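Local coordinates for protein inositol-1-monophosphatase (Nostoc sp., PDB 5ZHH) that probably hydrolyses the phosphate ester of inositol monophosphates, giving free inositol and inorganic phosphate, at residues 20-25 and 48-53; 14-19 and 118-123. All blocks are in the same frame, centred on the assembly; numbering follows the deposited sequence.

Contact 1: residues 20-25 and 48-53; sequences AVLQGY and KASEAV
Val21 and Ala49 meet where two antiparallel helices pack. CG1 of Val21 lies 3.7 Å from CB of Ala49. Its other methyl, CG2, reaches 3.9 Å to CG2 of Val53, and the two valines lie alongside, pointing opposite ways. The Val21 torsion (chi1 167°, CG1 anti to the backbone N) lets the branches divide between Ala49 and Val53, one turn apart. Tyr25, one turn beyond Val21, brings ring atom CE2 to 3.7 Å from the same Ala49 methyl, at an oblique approach. The ring edge also lies against Val21 O of its own helix, in plane. On the inner side, Leu22 CD2 touches Ser50 CB at 3.7 Å. No hydrogen bond joins the two segments. The hydroxyl of Ser50 is bonded to Pro88 O instead, and Leu22 O accepts from Tyr95 OH, so both helices are tied to other parts of the chain. The axes of the two short segments run at 161° and approach to 9.0 Å; Ala49 and Ser50 supply the small side chains of helix 44-61. Helices 3-25 and 44-61 thus form an antiparallel pair beside the large mixed sheet, where Leu22 and Ser50 both rest on Val104 of strand 103-110.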
ATOM      1  N   ALA A  20      -6.538   8.682 -10.083  1.00 29.69           N
ATOM      2  CA  ALA A  20      -7.464   8.665  -8.957  1.00 28.68           C
ATOM      3  C   ALA A  20      -8.908   8.555  -9.432  1.00 30.64           C
ATOM      4  O   ALA A  20      -9.732   7.886  -8.796  1.00 35.01           O
ATOM      5  CB  ALA A  20      -7.260   9.916  -8.101  1.00 31.19           C
ATOM      6  N   VAL A  21      -9.239   9.213 -10.545  1.00 29.00           N
ATOM      7  CA  VAL A  21     -10.575   9.076 -11.117  1.00 31.90           C
ATOM      8  C   VAL A  21     -10.831   7.635 -11.550  1.00 34.70           C
ATOM      9  O   VAL A  21     -11.900   7.073 -11.279  1.00 34.90           O
ATOM     10  CB  VAL A  21     -10.757  10.066 -12.280  1.00 32.67           C
ATOM     11  CG1 VAL A  21     -11.999   9.727 -13.073  1.00 34.71           C
ATOM     12  CG2 VAL A  21     -10.848  11.495 -11.731  1.00 31.43           C
ATOM     13  N   LEU A  22      -9.859   7.012 -12.227  1.00 34.21           N
ATOM     14  CA  LEU A  22     -10.030   5.624 -12.646  1.00 34.21           C
ATOM     15  C   LEU A  22     -10.200   4.699 -11.445  1.00 37.14           C
ATOM     16  O   LEU A  22     -10.998   3.755 -11.489  1.00 37.81           O
ATOM     17  CB  LEU A  22      -8.843   5.170 -13.502  1.00 33.37           C
ATOM     18  CG  LEU A  22      -8.650   5.811 -14.880  1.00 34.45           C
ATOM     19  CD1 LEU A  22      -7.463   5.184 -15.596  1.00 34.28           C
ATOM     20  CD2 LEU A  22      -9.907   5.661 -15.717  1.00 33.83           C
ATOM     21  N   GLN A  23      -9.445   4.943 -10.368  1.00 38.60           N
ATOM     22  CA  GLN A  23      -9.602   4.129  -9.163  1.00 42.90           C
ATOM     23  C   GLN A  23     -10.970   4.322  -8.520  1.00 45.30           C
ATOM     24  O   GLN A  23     -11.485   3.403  -7.875  1.00 46.31           O
ATOM     25  CB  GLN A  23      -8.477   4.393  -8.162  1.00 43.89           C
ATOM     26  CG  GLN A  23      -7.222   3.631  -8.537  1.00 48.76           C
ATOM     27  CD  GLN A  23      -7.475   2.121  -8.652  1.00 52.40           C
ATOM     28  OE1 GLN A  23      -7.373   1.545  -9.739  1.00 54.65           O
ATOM     29  NE2 GLN A  23      -7.812   1.482  -7.534  1.00 53.83           N
ATOM     30  N   GLY A  24     -11.523   5.534  -8.583  1.00 41.87           N
ATOM     31  CA  GLY A  24     -12.866   5.739  -8.065  1.00 41.46           C
ATOM     32  C   GLY A  24     -13.912   4.918  -8.796  1.00 43.85           C
ATOM     33  O   GLY A  24     -14.797   4.326  -8.175  1.00 46.37           O
ATOM     34  N   TYR A  25     -13.831   4.885 -10.128  1.00 42.32           N
ATOM     35  CA  TYR A  25     -14.792   4.142 -10.942  1.00 47.74           C
ATOM     36  C   TYR A  25     -14.638   2.627 -10.848  1.00 53.19           C
ATOM     37  O   TYR A  25     -15.614   1.898 -11.062  1.00 55.35           O
ATOM     38  CB  TYR A  25     -14.655   4.549 -12.408  1.00 45.82           C
ATOM     39  CG  TYR A  25     -15.418   5.790 -12.803  1.00 47.91           C
ATOM     40  CD1 TYR A  25     -16.735   5.699 -13.233  1.00 49.67           C
ATOM     41  CD2 TYR A  25     -14.820   7.045 -12.776  1.00 48.00           C
ATOM     42  CE1 TYR A  25     -17.444   6.820 -13.602  1.00 52.06           C
ATOM     43  CE2 TYR A  25     -15.525   8.175 -13.145  1.00 49.47           C
ATOM     44  CZ  TYR A  25     -16.835   8.055 -13.557  1.00 51.70           C
ATOM     45  OH  TYR A  25     -17.536   9.179 -13.925  1.00 54.06           O
ATOM     46  N   LYS A  48     -13.920   8.475 -20.173  1.00 36.91           N
ATOM     47  CA  LYS A  48     -14.193   9.862 -20.514  1.00 40.35           C
ATOM     48  C   LYS A  48     -13.875  10.795 -19.347  1.00 39.05           C
ATOM     49  O   LYS A  48     -13.362  11.898 -19.554  1.00 37.57           O
ATOM     50  CB  LYS A  48     -15.649   9.996 -20.958  1.00 46.61           C
ATOM     51  CG  LYS A  48     -16.087  11.414 -21.244  1.00 53.56           C
ATOM     52  CD  LYS A  48     -17.361  11.445 -22.070  1.00 60.12           C
ATOM     53  CE  LYS A  48     -17.239  12.452 -23.203  1.00 64.54           C
ATOM     54  NZ  LYS A  48     -16.068  12.133 -24.079  1.00 66.46           N
ATOM     55  N   ALA A  49     -14.153  10.365 -18.115  1.00 35.77           N
ATOM     56  CA  ALA A  49     -13.858  11.203 -16.957  1.00 33.23           C
ATOM     57  C   ALA A  49     -12.355  11.387 -16.785  1.00 34.99           C
ATOM     58  O   ALA A  49     -11.892  12.465 -16.392  1.00 32.97           O
ATOM     59  CB  ALA A  49     -14.475  10.599 -15.697  1.00 31.32           C
ATOM     60  N   SER A  50     -11.580  10.340 -17.068  1.00 33.86           N
ATOM     61  CA  SER A  50     -10.128  10.451 -16.989  1.00 31.87           C
ATOM     62  C   SER A  50      -9.603  11.445 -18.016  1.00 30.93           C
ATOM     63  O   SER A  50      -8.771  12.302 -17.695  1.00 34.05           O
ATOM     64  CB  SER A  50      -9.491   9.076 -17.197  1.00 32.59           C
ATOM     65  OG  SER A  50      -8.080   9.171 -17.324  1.00 32.38           O
ATOM     66  N   GLU A  51     -10.107  11.366 -19.249  1.00 31.09           N
ATOM     67  CA  GLU A  51      -9.654  12.266 -20.308  1.00 35.47           C
ATOM     68  C   GLU A  51      -9.948  13.725 -19.970  1.00 35.23           C
ATOM     69  O   GLU A  51      -9.106  14.601 -20.199  1.00 35.15           O
ATOM     70  CB  GLU A  51     -10.315  11.886 -21.635  1.00 36.84           C
ATOM     71  CG  GLU A  51      -9.907  12.772 -22.803  1.00 44.33           C
ATOM     72  CD  GLU A  51     -10.437  12.276 -24.138  1.00 52.60           C
ATOM     73  OE1 GLU A  51     -11.476  12.794 -24.595  1.00 58.62           O
ATOM     74  OE2 GLU A  51      -9.817  11.373 -24.734  1.00 54.73           O
ATOM     75  N   ALA A  52     -11.143  14.007 -19.442  1.00 34.48           N
ATOM     76  CA  ALA A  52     -11.485  15.382 -19.083  1.00 36.02           C
ATOM     77  C   ALA A  52     -10.514  15.944 -18.052  1.00 33.98           C
ATOM     78  O   ALA A  52     -10.103  17.106 -18.145  1.00 35.86           O
ATOM     79  CB  ALA A  52     -12.921  15.453 -18.560  1.00 36.06           C
ATOM     80  N   VAL A  53     -10.131  15.129 -17.066  1.00 30.07           N
ATOM     81  CA  VAL A  53      -9.169  15.563 -16.055  1.00 33.12           C
ATOM     82  C   VAL A  53      -7.813  15.853 -16.691  1.00 33.15           C
ATOM     83  O   VAL A  53      -7.175  16.870 -16.393  1.00 32.93           O
ATOM     84  CB  VAL A  53      -9.059  14.513 -14.935  1.00 34.32           C
ATOM     85  CG1 VAL A  53      -7.832  14.764 -14.080  1.00 35.19           C
ATOM     86  CG2 VAL A  53     -10.306  14.535 -14.081  1.00 34.16           C
TER

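Contact 2: residues 14-19 and 118-123; sequences AALAAG and VIYDPF
Helix 3-25 packs with helix 44-61 on a face of the large mixed sheet, as in the layered alpha-beta fold of inositol monophosphatases, and here its residues 14-19 lie along the end of strand 113-121. The two run in nearly the same direction, the axes of the short segments 24° apart and 8.3 Å at closest approach. Tyr120 is the centre of the contact. With CG anti to the backbone N (chi1 -179°), its ring extends from the strand to the helix. Leu16 CD2 sits over one face, 3.7 Å from the ring centroid and 8° off the normal, a CH-pi contact. The Leu16 side chain comes in roughly perpendicular to that of Tyr120. Pro122 N lies over the opposite face. Gly19 CA meets the ring edge in plane, 3.8 Å from Tyr120 CE2, an approach made with no side chain in the way. Ala15 points toward the strand: its CB is 3.5 Å from Val118 CG1 and 4.0 Å from Tyr120 CB. Past the strand end, Pro122 CB packs at 3.5 Å against Gly19 O. The Tyr120 hydroxyl is hydrogen-bonded to Asp125 OD1, which holds the far end of the ring. A leucine in place of Tyr120 would probably leave Asp125 without this partner and Leu16 without a flat face to lie on. Across the two segments there is no hydrogen bond. Cohesion here rests on apolar and CH-pi contacts, while the hydroxyl is satisfied by Asp125, in the turn after the strand.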
ATOM      1  N   ALA A  14      -1.073  15.398 -13.902  1.00 30.14           N
ATOM      2  CA  ALA A  14      -2.210  14.998 -14.725  1.00 28.84           C
ATOM      3  C   ALA A  14      -2.439  13.493 -14.643  1.00 27.13           C
ATOM      4  O   ALA A  14      -3.582  13.035 -14.540  1.00 27.36           O
ATOM      5  CB  ALA A  14      -1.996  15.441 -16.172  1.00 27.06           C
ATOM      6  N   ALA A  15      -1.360  12.710 -14.655  1.00 28.18           N
ATOM      7  CA  ALA A  15      -1.488  11.259 -14.583  1.00 28.03           C
ATOM      8  C   ALA A  15      -2.028  10.811 -13.230  1.00 28.41           C
ATOM      9  O   ALA A  15      -2.868   9.905 -13.159  1.00 28.66           O
ATOM     10  CB  ALA A  15      -0.132  10.607 -14.849  1.00 24.35           C
ATOM     11  N   LEU A  16      -1.542  11.423 -12.144  1.00 26.24           N
ATOM     12  CA  LEU A  16      -2.009  11.048 -10.815  1.00 28.05           C
ATOM     13  C   LEU A  16      -3.460  11.454 -10.602  1.00 31.17           C
ATOM     14  O   LEU A  16      -4.241  10.698 -10.012  1.00 31.25           O
ATOM     15  CB  LEU A  16      -1.114  11.675  -9.748  1.00 26.85           C
ATOM     16  CG  LEU A  16       0.317  11.136  -9.746  1.00 26.80           C
ATOM     17  CD1 LEU A  16       1.163  11.875  -8.714  1.00 23.79           C
ATOM     18  CD2 LEU A  16       0.324   9.628  -9.485  1.00 26.41           C
ATOM     19  N   ALA A  17      -3.837  12.645 -11.074  1.00 27.36           N
ATOM     20  CA  ALA A  17      -5.218  13.085 -10.922  1.00 27.33           C
ATOM     21  C   ALA A  17      -6.159  12.177 -11.698  1.00 29.77           C
ATOM     22  O   ALA A  17      -7.213  11.773 -11.185  1.00 30.89           O
ATOM     23  CB  ALA A  17      -5.361  14.535 -11.382  1.00 28.35           C
ATOM     24  N   ALA A  18      -5.787  11.842 -12.933  1.00 27.47           N
ATOM     25  CA  ALA A  18      -6.607  10.954 -13.747  1.00 26.40           C
ATOM     26  C   ALA A  18      -6.632   9.543 -13.176  1.00 27.54           C
ATOM     27  O   ALA A  18      -7.676   8.882 -13.197  1.00 32.37           O
ATOM     28  CB  ALA A  18      -6.095  10.939 -15.184  1.00 23.75           C
ATOM     29  N   GLY A  19      -5.496   9.066 -12.668  1.00 28.03           N
ATOM     30  CA  GLY A  19      -5.470   7.744 -12.060  1.00 30.16           C
ATOM     31  C   GLY A  19      -6.421   7.619 -10.884  1.00 32.06           C
ATOM     32  O   GLY A  19      -7.058   6.579 -10.692  1.00 32.78           O
ATOM     33  N   VAL A 118       4.870   9.944 -18.989  1.00 26.48           N
ATOM     34  CA  VAL A 118       4.390   9.476 -17.697  1.00 24.31           C
ATOM     35  C   VAL A 118       3.377   8.369 -17.934  1.00 24.35           C
ATOM     36  O   VAL A 118       2.448   8.531 -18.734  1.00 26.20           O
ATOM     37  CB  VAL A 118       3.762  10.605 -16.853  1.00 26.31           C
ATOM     38  CG1 VAL A 118       3.265  10.034 -15.546  1.00 25.65           C
ATOM     39  CG2 VAL A 118       4.786  11.710 -16.584  1.00 23.64           C
ATOM     40  N   ILE A 119       3.561   7.245 -17.245  1.00 24.31           N
ATOM     41  CA  ILE A 119       2.646   6.111 -17.301  1.00 23.75           C
ATOM     42  C   ILE A 119       2.309   5.734 -15.870  1.00 25.73           C
ATOM     43  O   ILE A 119       3.211   5.449 -15.072  1.00 26.61           O
ATOM     44  CB  ILE A 119       3.263   4.920 -18.053  1.00 25.39           C
ATOM     45  CG1 ILE A 119       3.541   5.322 -19.500  1.00 22.50           C
ATOM     46  CG2 ILE A 119       2.349   3.697 -17.997  1.00 26.92           C
ATOM     47  CD1 ILE A 119       4.463   4.349 -20.245  1.00 21.08           C
ATOM     48  N   TYR A 120       1.023   5.750 -15.534  1.00 23.95           N
ATOM     49  CA  TYR A 120       0.586   5.520 -14.164  1.00 25.07           C
ATOM     50  C   TYR A 120      -0.425   4.386 -14.129  1.00 25.13           C
ATOM     51  O   TYR A 120      -1.503   4.490 -14.723  1.00 24.86           O
ATOM     52  CB  TYR A 120      -0.015   6.788 -13.550  1.00 26.33           C
ATOM     53  CG  TYR A 120      -0.470   6.599 -12.124  1.00 25.87           C
ATOM     54  CD1 TYR A 120       0.389   6.069 -11.170  1.00 25.31           C
ATOM     55  CD2 TYR A 120      -1.761   6.939 -11.731  1.00 27.52           C
ATOM     56  CE1 TYR A 120      -0.019   5.889  -9.856  1.00 26.19           C
ATOM     57  CE2 TYR A 120      -2.181   6.758 -10.417  1.00 31.09           C
ATOM     58  CZ  TYR A 120      -1.304   6.231  -9.491  1.00 29.73           C
ATOM     59  OH  TYR A 120      -1.703   6.042  -8.194  1.00 34.91           O
ATOM     60  N   ASP A 121      -0.062   3.309 -13.442  1.00 25.54           N
ATOM     61  CA  ASP A 121      -0.908   2.171 -13.102  1.00 27.13           C
ATOM     62  C   ASP A 121      -1.556   2.478 -11.760  1.00 26.00           C
ATOM     63  O   ASP A 121      -0.898   2.342 -10.726  1.00 25.91           O
ATOM     64  CB  ASP A 121      -0.061   0.893 -13.030  1.00 29.48           C
ATOM     65  CG  ASP A 121      -0.838  -0.337 -12.549  1.00 30.49           C
ATOM     66  OD1 ASP A 121      -2.013  -0.235 -12.131  1.00 29.74           O
ATOM     67  OD2 ASP A 121      -0.234  -1.429 -12.570  1.00 33.63           O
ATOM     68  N   PRO A 122      -2.827   2.897 -11.724  1.00 27.48           N
ATOM     69  CA  PRO A 122      -3.429   3.281 -10.439  1.00 30.77           C
ATOM     70  C   PRO A 122      -3.831   2.101  -9.573  1.00 33.87           C
ATOM     71  O   PRO A 122      -4.011   2.289  -8.362  1.00 36.13           O
ATOM     72  CB  PRO A 122      -4.658   4.097 -10.862  1.00 32.48           C
ATOM     73  CG  PRO A 122      -5.051   3.492 -12.172  1.00 32.63           C
ATOM     74  CD  PRO A 122      -3.761   3.082 -12.850  1.00 29.18           C
ATOM     75  N   PHE A 123      -3.973   0.902 -10.146  1.00 36.04           N
ATOM     76  CA  PHE A 123      -4.355  -0.259  -9.346  1.00 35.21           C
ATOM     77  C   PHE A 123      -3.197  -0.743  -8.486  1.00 34.16           C
ATOM     78  O   PHE A 123      -3.391  -1.075  -7.312  1.00 35.68           O
ATOM     79  CB  PHE A 123      -4.856  -1.387 -10.250  1.00 37.24           C
ATOM     80  CG  PHE A 123      -5.448  -2.549  -9.491  1.00 39.10           C
ATOM     81  CD1 PHE A 123      -6.773  -2.525  -9.082  1.00 42.08           C
ATOM     82  CD2 PHE A 123      -4.673  -3.649  -9.164  1.00 38.93           C
ATOM     83  CE1 PHE A 123      -7.317  -3.587  -8.376  1.00 41.47           C
ATOM     84  CE2 PHE A 123      -5.212  -4.711  -8.456  1.00 39.48           C
ATOM     85  CZ  PHE A 123      -6.534  -4.677  -8.062  1.00 40.34           C
TER

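In the fold
Contacts 1 and 2 share helix 3-25 and have centres about 9 Å apart. Residues 14-19 come first and run straight into 20-25. Helix 44-61 follows, and strand 113-121 comes much later, so both segments of contact 1 fall between those of contact 2 in sequence. One helix therefore meets a helix partner and a sheet partner. The two contacts also touch: Ser50 OG is 3.4 Å from Ala18 CB, and Val53 CG1 is 3.7 Å from Ala17 CB. Together they join the helix pair to the large mixed sheet. In the assembly, Arg140 of a second subunit packs on Leu16, Ala17 and Ala20, so this helix also faces a neighbouring chain.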